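Local coordinates for protein GNA33 (Neisseria gonorrhoeae FA 1090, PDB 2G5D) that probably cleaves the beta-1,4 bond between N-acetylmuramic acid and N-acetylglucosamine in peptidoglycan as an exolytic lytic transglycosylase, forming a 1,6-anhydro bond in the muramic acid, at residues A[46-50]-A[51-55]; A[182-186]-A[187-191]; A[219-222]-A[223-227]; A[340-344]-A[345-349]. All coordinates share one frame; numbering follows the deposited sequence.

Contact 1 of 4, residues A[46-50]-A[51-55]; sequences PHLSM and PHWAA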
# COMPACT_ATOMS: atom_id res chain seq x y z
N PRO A 46 -22.93 -10.19 -16.77
CA PRO A 46 -23.76 -8.99 -16.50
C PRO A 46 -23.39 -8.29 -15.18
O PRO A 46 -22.92 -8.94 -14.25
CB PRO A 46 -25.18 -9.56 -16.41
CG PRO A 46 -25.11 -10.89 -17.15
CD PRO A 46 -23.75 -11.42 -16.85
N HIS A 47 -23.65 -6.97 -15.11
CA HIS A 47 -23.43 -6.19 -13.88
C HIS A 47 -24.20 -6.75 -12.69
O HIS A 47 -23.71 -6.70 -11.58
CB HIS A 47 -23.79 -4.71 -14.09
CG HIS A 47 -22.98 -4.04 -15.15
ND1 HIS A 47 -21.91 -3.21 -14.85
CD2 HIS A 47 -23.03 -4.12 -16.50
CE1 HIS A 47 -21.37 -2.78 -15.98
NE2 HIS A 47 -22.01 -3.34 -16.99
N LEU A 48 -25.41 -7.25 -12.94
CA LEU A 48 -26.31 -7.77 -11.90
C LEU A 48 -25.98 -9.19 -11.44
O LEU A 48 -26.60 -9.73 -10.54
CB LEU A 48 -27.77 -7.64 -12.34
CG LEU A 48 -28.38 -6.26 -12.00
CD1 LEU A 48 -29.71 -6.08 -12.74
CD2 LEU A 48 -28.61 -6.09 -10.47
N SER A 49 -24.99 -9.78 -12.06
CA SER A 49 -24.35 -10.96 -11.48
C SER A 49 -23.45 -10.67 -10.24
O SER A 49 -23.07 -11.61 -9.52
CB SER A 49 -23.60 -11.73 -12.58
OG SER A 49 -24.54 -12.27 -13.49
N MET A 50 -23.09 -9.40 -10.02
CA MET A 50 -22.41 -8.99 -8.79
C MET A 50 -23.42 -8.82 -7.63
O MET A 50 -24.45 -8.18 -7.79
CB MET A 50 -21.56 -7.72 -9.00
CG MET A 50 -20.46 -7.95 -10.01
SD MET A 50 -19.45 -6.56 -10.55
CE MET A 50 -20.39 -5.86 -11.91
N PRO A 51 -23.15 -9.49 -6.49
CA PRO A 51 -24.11 -9.50 -5.40
C PRO A 51 -24.23 -8.10 -4.77
O PRO A 51 -23.22 -7.45 -4.55
CB PRO A 51 -23.55 -10.53 -4.43
CG PRO A 51 -22.07 -10.61 -4.72
CD PRO A 51 -21.91 -10.25 -6.18
N HIS A 52 -25.46 -7.65 -4.53
CA HIS A 52 -25.72 -6.31 -3.97
C HIS A 52 -25.25 -5.14 -4.83
O HIS A 52 -25.14 -4.02 -4.35
CB HIS A 52 -25.15 -6.18 -2.55
CG HIS A 52 -25.75 -7.13 -1.57
ND1 HIS A 52 -25.29 -7.24 -0.28
CD2 HIS A 52 -26.76 -8.02 -1.70
CE1 HIS A 52 -26.00 -8.16 0.35
NE2 HIS A 52 -26.89 -8.66 -0.49
N TRP A 53 -25.03 -5.41 -6.11
CA TRP A 53 -24.78 -4.38 -7.11
C TRP A 53 -25.77 -3.22 -6.99
O TRP A 53 -25.36 -2.06 -6.93
CB TRP A 53 -24.90 -4.97 -8.51
CG TRP A 53 -24.72 -3.91 -9.54
CD1 TRP A 53 -25.71 -3.24 -10.23
CD2 TRP A 53 -23.48 -3.34 -9.96
NE1 TRP A 53 -25.13 -2.30 -11.08
CE2 TRP A 53 -23.77 -2.35 -10.92
CE3 TRP A 53 -22.13 -3.60 -9.64
CZ2 TRP A 53 -22.76 -1.60 -11.55
CZ3 TRP A 53 -21.13 -2.85 -10.25
CH2 TRP A 53 -21.45 -1.87 -11.21
N ALA A 54 -27.06 -3.53 -7.00
CA ALA A 54 -28.15 -2.53 -6.92
C ALA A 54 -28.01 -1.56 -5.76
O ALA A 54 -28.25 -0.35 -5.93
CB ALA A 54 -29.51 -3.25 -6.84
N ALA A 55 -27.63 -2.10 -4.59
CA ALA A 55 -27.57 -1.36 -3.32
C ALA A 55 -26.22 -0.66 -2.99
O ALA A 55 -26.05 -0.10 -1.90
CB ALA A 55 -28.02 -2.26 -2.16
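Trp53 carries its CG opposite the backbone N (chi1 177°), which swings the indole back over the 3-10 segment 47-49, while Met50 bends at its last torsion (chi3 -87°) and lays its methyl beside the six-membered ring. The two side chains run alongside each other in the same direction: Met50 CE lies 3.5 Å from Trp53 CZ3, and the sulfur, 5.0 Å from the centroid of the six-membered ring, makes an oblique Met-aromatic contact. His47 also runs alongside the indole. Its CB sits over the face of the five-membered ring as a CH-pi contact, 4.2 Å from the centroid, and its ND1 approaches Trp53 CZ2 at 3.8 Å with the two ring planes 56° apart. The carbonyl His47 O also lies over an indole face, 3.6 Å from Trp53 CG, and the Leu48 side chain crosses the indole at about a right angle, its CD2 nearest Trp53 CD1. The backbone is drawn round by a type II turn from Met50 to Trp53, closed by Trp53 N on Met50 O at 3.3 Å. Farther out, Trp53 NE1 donates to Glu100 of helix 92-102 and Phe58 meets the indole edge to face. The chemistry is therefore mainly dispersion around an indole whose N-H is satisfied by a carboxylate, whereas the buried His47 ND1 has no hydrogen-bonding partner in the model, a probable small energetic cost.

Contact 2 of 4, residues A[182-186]-A[187-191]; sequences HTADL and SRFPI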
# COMPACT_ATOMS: atom_id res chain seq x y z
N HIS A 182 33.48 6.60 -6.94
CA HIS A 182 33.56 5.64 -5.81
C HIS A 182 33.30 4.21 -6.28
O HIS A 182 32.55 3.99 -7.23
CB HIS A 182 32.54 6.00 -4.72
CG HIS A 182 32.91 7.20 -3.91
ND1 HIS A 182 32.76 8.49 -4.38
CD2 HIS A 182 33.38 7.32 -2.65
CE1 HIS A 182 33.14 9.35 -3.45
NE2 HIS A 182 33.52 8.66 -2.39
N THR A 183 33.90 3.23 -5.61
CA THR A 183 33.69 1.81 -5.93
C THR A 183 32.57 1.22 -5.09
O THR A 183 32.42 1.56 -3.92
CB THR A 183 34.96 0.96 -5.69
OG1 THR A 183 35.21 0.87 -4.28
CG2 THR A 183 36.18 1.54 -6.41
N ALA A 184 31.80 0.30 -5.68
CA ALA A 184 30.71 -0.37 -4.96
C ALA A 184 30.85 -1.89 -4.97
O ALA A 184 31.09 -2.49 -6.02
CB ALA A 184 29.36 0.05 -5.52
N ASP A 185 30.70 -2.50 -3.80
CA ASP A 185 30.79 -3.95 -3.66
C ASP A 185 29.40 -4.58 -3.61
O ASP A 185 28.79 -4.68 -2.54
CB ASP A 185 31.58 -4.33 -2.40
CG ASP A 185 32.03 -5.77 -2.40
OD1 ASP A 185 32.07 -6.39 -1.32
OD2 ASP A 185 32.34 -6.30 -3.49
N LEU A 186 28.92 -5.03 -4.77
CA LEU A 186 27.53 -5.49 -4.94
C LEU A 186 27.15 -6.74 -4.14
O LEU A 186 25.97 -6.94 -3.82
CB LEU A 186 27.18 -5.68 -6.42
CG LEU A 186 27.01 -4.40 -7.26
CD1 LEU A 186 26.57 -4.77 -8.67
CD2 LEU A 186 26.01 -3.43 -6.64
N SER A 187 28.14 -7.56 -3.80
CA SER A 187 27.91 -8.72 -2.94
C SER A 187 27.48 -8.31 -1.52
O SER A 187 26.88 -9.10 -0.80
CB SER A 187 29.16 -9.59 -2.89
OG SER A 187 30.31 -8.81 -2.64
N ARG A 188 27.79 -7.07 -1.13
CA ARG A 188 27.48 -6.56 0.20
C ARG A 188 26.05 -6.02 0.31
O ARG A 188 25.43 -6.09 1.37
CB ARG A 188 28.46 -5.45 0.59
CG ARG A 188 29.90 -5.89 0.69
CD ARG A 188 30.24 -6.39 2.08
NE ARG A 188 31.58 -6.96 2.14
CZ ARG A 188 32.35 -6.98 3.22
NH1 ARG A 188 31.92 -6.45 4.37
NH2 ARG A 188 33.55 -7.53 3.16
N PHE A 189 25.55 -5.46 -0.79
CA PHE A 189 24.22 -4.86 -0.84
C PHE A 189 23.12 -5.94 -0.85
O PHE A 189 23.32 -7.02 -1.41
CB PHE A 189 24.09 -3.95 -2.07
CG PHE A 189 24.95 -2.72 -2.01
CD1 PHE A 189 26.32 -2.80 -2.25
CD2 PHE A 189 24.39 -1.48 -1.73
CE1 PHE A 189 27.12 -1.66 -2.20
CE2 PHE A 189 25.18 -0.34 -1.67
CZ PHE A 189 26.55 -0.43 -1.91
N PRO A 190 21.97 -5.64 -0.22
CA PRO A 190 20.86 -6.60 -0.08
C PRO A 190 20.03 -6.82 -1.35
O PRO A 190 18.86 -6.45 -1.41
CB PRO A 190 20.00 -5.97 1.03
CG PRO A 190 20.23 -4.51 0.87
CD PRO A 190 21.65 -4.34 0.42
N ILE A 191 20.65 -7.43 -2.37
CA ILE A 191 19.97 -7.76 -3.62
C ILE A 191 19.37 -9.16 -3.50
O ILE A 191 20.00 -10.07 -2.96
CB ILE A 191 20.93 -7.66 -4.84
CG1 ILE A 191 21.41 -6.23 -5.05
CG2 ILE A 191 20.27 -8.14 -6.13
CD1 ILE A 191 22.85 -6.02 -4.68
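Backbone hydrogen bonds draw Asp185 and Arg188 together first. Arg188 N donates to Asp185 O at 2.9 Å, arriving from above the carbonyl plane, and one residue on Phe189 N makes a weak bond of 3.4 Å to Leu186 O. Immediately afterwards Pro190 forms the centre of an inverse gamma turn, in which Ile191 N reaches back to Phe189 O at 2.9 Å.

Charge adds a second link between the same two residues. The Asp185 side chain extends with CG opposite its own backbone N (chi1 -164°). Arg188 CG, anti to its carbonyl carbon (chi1 -63°), comes within 3.0 Å of Asp185 OD1, and a bend at chi2 then sets the course of CD and NE beside the same oxygen. The salt bridge itself, from Arg188 NE to Asp185 OD1, is long at 3.5 Å, and the carboxylate and guanidinium planes are inclined at 53°, so the two groups do not meet as a coplanar pair.

All this happens where strand 182-184 leaves the five-stranded sheet of the MltA-specific insert region, in which it lies between strands 163-165 and 206-209.

Aromatic and apolar contacts follow. Asp185 O lies at the edge of the Phe189 ring, near its plane and 3.1 Å from Phe189 CD1, an approach to the electron-poor rim. Ala184 CB and Leu186 CD2 each touch the same ring loosely. Separately, the Ile191 CD1 methyl rests against a carbonyl oxygen, Leu186 O. Beyond the turn, Leu186, Phe189 and Ile191 all pack on Ile198 of strand 197-203.

Contact 3 of 4, residues A[219-222]-A[223-227]; sequences GALD and GKAPI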
# COMPACT_ATOMS: atom_id res chain seq x y z
N GLY A 219 21.28 5.82 16.76
CA GLY A 219 21.68 7.21 16.57
C GLY A 219 22.58 7.51 15.39
O GLY A 219 23.17 8.59 15.33
N ALA A 220 22.67 6.59 14.43
CA ALA A 220 23.55 6.77 13.27
C ALA A 220 23.15 7.91 12.32
O ALA A 220 23.96 8.32 11.50
CB ALA A 220 23.71 5.46 12.49
N LEU A 221 21.93 8.40 12.43
CA LEU A 221 21.46 9.50 11.59
C LEU A 221 21.52 10.86 12.27
O LEU A 221 21.05 11.85 11.73
CB LEU A 221 20.04 9.23 11.05
CG LEU A 221 19.80 8.00 10.16
CD1 LEU A 221 18.36 7.99 9.70
CD2 LEU A 221 20.72 7.95 8.96
N ASP A 222 22.10 10.91 13.47
CA ASP A 222 22.26 12.17 14.19
C ASP A 222 23.03 13.19 13.36
O ASP A 222 24.20 12.97 13.02
CB ASP A 222 22.94 11.96 15.54
CG ASP A 222 22.00 11.41 16.60
OD1 ASP A 222 20.77 11.38 16.36
OD2 ASP A 222 22.49 11.01 17.67
N GLY A 223 22.35 14.28 13.02
CA GLY A 223 22.95 15.41 12.32
C GLY A 223 22.95 15.35 10.80
O GLY A 223 23.49 16.25 10.15
N LYS A 224 22.36 14.31 10.21
CA LYS A 224 22.46 14.12 8.75
C LYS A 224 21.17 13.65 8.06
O LYS A 224 21.22 13.03 6.99
CB LYS A 224 23.65 13.21 8.40
CG LYS A 224 23.53 11.77 8.91
CD LYS A 224 24.63 10.91 8.34
CE LYS A 224 24.25 9.44 8.43
NZ LYS A 224 25.39 8.59 7.99
N ALA A 225 20.03 13.93 8.68
CA ALA A 225 18.73 13.63 8.09
C ALA A 225 17.68 14.59 8.62
O ALA A 225 17.68 14.90 9.82
CB ALA A 225 18.33 12.19 8.36
N PRO A 226 16.78 15.07 7.74
CA PRO A 226 15.65 15.89 8.22
C PRO A 226 14.74 15.06 9.11
O PRO A 226 14.52 13.87 8.85
CB PRO A 226 14.93 16.29 6.93
CG PRO A 226 15.35 15.30 5.91
CD PRO A 226 16.75 14.89 6.28
N ILE A 227 14.26 15.67 10.19
CA ILE A 227 13.29 15.05 11.10
C ILE A 227 11.92 15.70 10.87
O ILE A 227 11.78 16.93 10.93
CB ILE A 227 13.75 15.17 12.57
CG1 ILE A 227 15.02 14.35 12.79
CG2 ILE A 227 12.66 14.69 13.53
CD1 ILE A 227 15.98 14.96 13.81
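Leu221 O receives the N-H of Lys224 at 3.2 Å in a nearly straight bond (166° at the hydrogen), although the donor stands well above the carbonyl plane. This bond closes a type II beta turn from Leu221 to Lys224. Gly223 occupies its third position with a positive phi of 88°, where a side chain would run into the carbonyl of Asp222.

From the close of the turn the lysine side chain doubles back along the preceding residues. Its CG stands between the backbone N and the carbonyl carbon (chi1 64°), and beyond it the chain is fully stretched, so the methylenes sweep past Leu221 toward Ala220. Lys224 CE comes 3.3 Å from Ala220 O and 3.9 Å from Leu221 CD2, the leucine side chain crossing the lysine at about a right angle. CE thus touches both a carbonyl oxygen and a methyl, and the extended chain then carries NZ to a salt bridge with Asp146 and a hydrogen bond with His211. Ala225 adds a smaller apolar touch, its CB 4.3 Å from Leu221 CB, and both of these residues also rest on Tyr141 of strand 138-141.

An earlier bond, Asp222 N to Gly219 O at 3.2 Å, forms a type I turn that overlaps the type II turn at Leu221 and Asp222. Gly219 itself ends helix 213-217 with a Schellman motif. The whole is thus a helix-to-strand connection in the MltA-specific insert region: a glycine-terminated helix, a type I turn and a type II turn, leading into strand 227-231.

Contact 4 of 4, residues A[340-344]-A[345-349]; sequences GAIDR and HYITL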
# COMPACT_ATOMS: atom_id res chain seq x y z
N GLY A 340 -8.27 -0.56 -2.89
CA GLY A 340 -7.58 -1.78 -2.52
C GLY A 340 -6.27 -1.98 -3.23
O GLY A 340 -6.01 -1.33 -4.25
N ALA A 341 -5.44 -2.86 -2.67
CA ALA A 341 -4.22 -3.32 -3.33
C ALA A 341 -4.42 -4.66 -4.05
O ALA A 341 -5.09 -5.57 -3.53
CB ALA A 341 -3.02 -3.39 -2.33
N ILE A 342 -3.81 -4.77 -5.23
CA ILE A 342 -3.98 -5.92 -6.12
C ILE A 342 -2.63 -6.39 -6.69
O ILE A 342 -1.60 -5.77 -6.45
CB ILE A 342 -4.98 -5.61 -7.29
CG1 ILE A 342 -4.69 -4.23 -7.92
CG2 ILE A 342 -6.43 -5.61 -6.81
CD1 ILE A 342 -3.40 -4.16 -8.82
N ASP A 343 -2.67 -7.46 -7.48
CA ASP A 343 -1.50 -7.98 -8.16
C ASP A 343 -1.62 -7.53 -9.61
O ASP A 343 -2.56 -7.92 -10.30
CB ASP A 343 -1.44 -9.51 -8.00
CG ASP A 343 -0.28 -10.16 -8.77
OD1 ASP A 343 0.51 -9.47 -9.45
OD2 ASP A 343 -0.16 -11.39 -8.69
N ARG A 344 -0.66 -6.73 -10.06
CA ARG A 344 -0.67 -6.16 -11.41
C ARG A 344 -0.36 -7.12 -12.55
O ARG A 344 -0.49 -6.77 -13.72
CB ARG A 344 0.29 -4.98 -11.47
CG ARG A 344 -0.22 -3.73 -10.81
CD ARG A 344 0.76 -2.61 -11.05
NE ARG A 344 0.58 -2.09 -12.40
CZ ARG A 344 1.22 -1.03 -12.89
NH1 ARG A 344 2.10 -0.38 -12.14
NH2 ARG A 344 0.97 -0.63 -14.13
N HIS A 345 0.09 -8.33 -12.21
CA HIS A 345 0.17 -9.40 -13.18
C HIS A 345 -1.20 -9.70 -13.72
O HIS A 345 -1.33 -10.20 -14.84
CB HIS A 345 0.72 -10.68 -12.54
CG HIS A 345 2.18 -10.63 -12.23
ND1 HIS A 345 3.12 -10.20 -13.15
CD2 HIS A 345 2.88 -11.01 -11.13
CE1 HIS A 345 4.33 -10.30 -12.61
NE2 HIS A 345 4.21 -10.79 -11.39
N TYR A 346 -2.22 -9.42 -12.90
CA TYR A 346 -3.58 -9.88 -13.13
C TYR A 346 -4.62 -8.76 -13.25
O TYR A 346 -5.54 -8.86 -14.08
CB TYR A 346 -3.97 -10.92 -12.06
CG TYR A 346 -3.15 -12.21 -12.17
CD1 TYR A 346 -2.19 -12.53 -11.21
CD2 TYR A 346 -3.28 -13.06 -13.28
CE1 TYR A 346 -1.40 -13.69 -11.33
CE2 TYR A 346 -2.50 -14.22 -13.40
CZ TYR A 346 -1.57 -14.53 -12.42
OH TYR A 346 -0.80 -15.67 -12.52
N ILE A 347 -4.46 -7.70 -12.45
CA ILE A 347 -5.43 -6.59 -12.40
C ILE A 347 -4.83 -5.34 -13.01
O ILE A 347 -3.69 -4.99 -12.72
CB ILE A 347 -5.92 -6.25 -10.94
CG1 ILE A 347 -6.43 -7.51 -10.20
CG2 ILE A 347 -6.95 -5.09 -10.94
CD1 ILE A 347 -7.49 -8.32 -10.95
N THR A 348 -5.61 -4.69 -13.89
CA THR A 348 -5.19 -3.46 -14.53
C THR A 348 -5.24 -2.35 -13.47
O THR A 348 -6.24 -2.21 -12.77
CB THR A 348 -6.08 -3.14 -15.76
OG1 THR A 348 -6.02 -4.24 -16.68
CG2 THR A 348 -5.59 -1.88 -16.47
N LEU A 349 -4.14 -1.61 -13.32
CA LEU A 349 -4.02 -0.63 -12.24
C LEU A 349 -4.96 0.55 -12.48
O LEU A 349 -4.96 1.13 -13.55
CB LEU A 349 -2.56 -0.17 -12.01
CG LEU A 349 -2.31 0.66 -10.74
CD1 LEU A 349 -2.48 -0.18 -9.43
CD2 LEU A 349 -0.93 1.28 -10.80
O HOH W 1 -1.64 -3.65 -13.90
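Asp343 and Tyr346 run side by side in the same direction; the carboxylate is nearly perpendicular to the phenol ring (86°), and Asp343 OD2 meets the ring edge, 3.4 Å from Tyr346 CD1. The other oxygen turns to the amide two residues on: Asp343 OD1 accepts His345 N at 3.0 Å from above the carboxylate plane. OD2 also receives an N-H from Gly381, and together these bonds fix the rotation of the carboxylate. Asp343 O is doubly gripped as well, taking Tyr346 N at 3.0 Å and, within the carbonyl plane, Ile347 N at 2.9 Å. The bond from His345 N to Asp343 OD1 closes an Asx turn, and the carbonyl bond to Tyr346 N accompanies it, as in an Asx motif, here at the exit of strand 339-342 in the 3D domain, which belongs to the double-psi beta-barrel clan. Ile342 and Ile347 pack at a slant, Ile342 CB lying 3.8 Å from Ile347 CG1, and both also touch Ala372 of strand 365-375. Arg344 instead bends at chi3 (78°) and lays one guanidinium face over Leu349, with Leu349 CB 3.7 Å from Arg344 NE. At the guanidinium edge a water accepts from Arg344 NE at 3.1 Å and donates to Ile347 O at 2.7 Å.

In the fold
Followed from the N terminus, the four contacts come in series, none nested in or crossing another, and each closes a short turn of its own. Contact 1 lies between strand 40-44 and helix 58-72, and packs that loop on strands 352-358 and 403-413. Contacts 2 and 3 belong to the MltA-specific insert region, their centres about 23 Å apart: the first turns strand 182-184 toward strand 197-203, the second carries helix 213-217 into strand 227-231. Contact 4 returns to the side of contact 1, about 22 Å from it between centres, and links strands 339-342 and 352-358 within the 3D domain. Contacts 1 and 2 stand about 53 Å apart between centres, on opposite sides of the chain's centre.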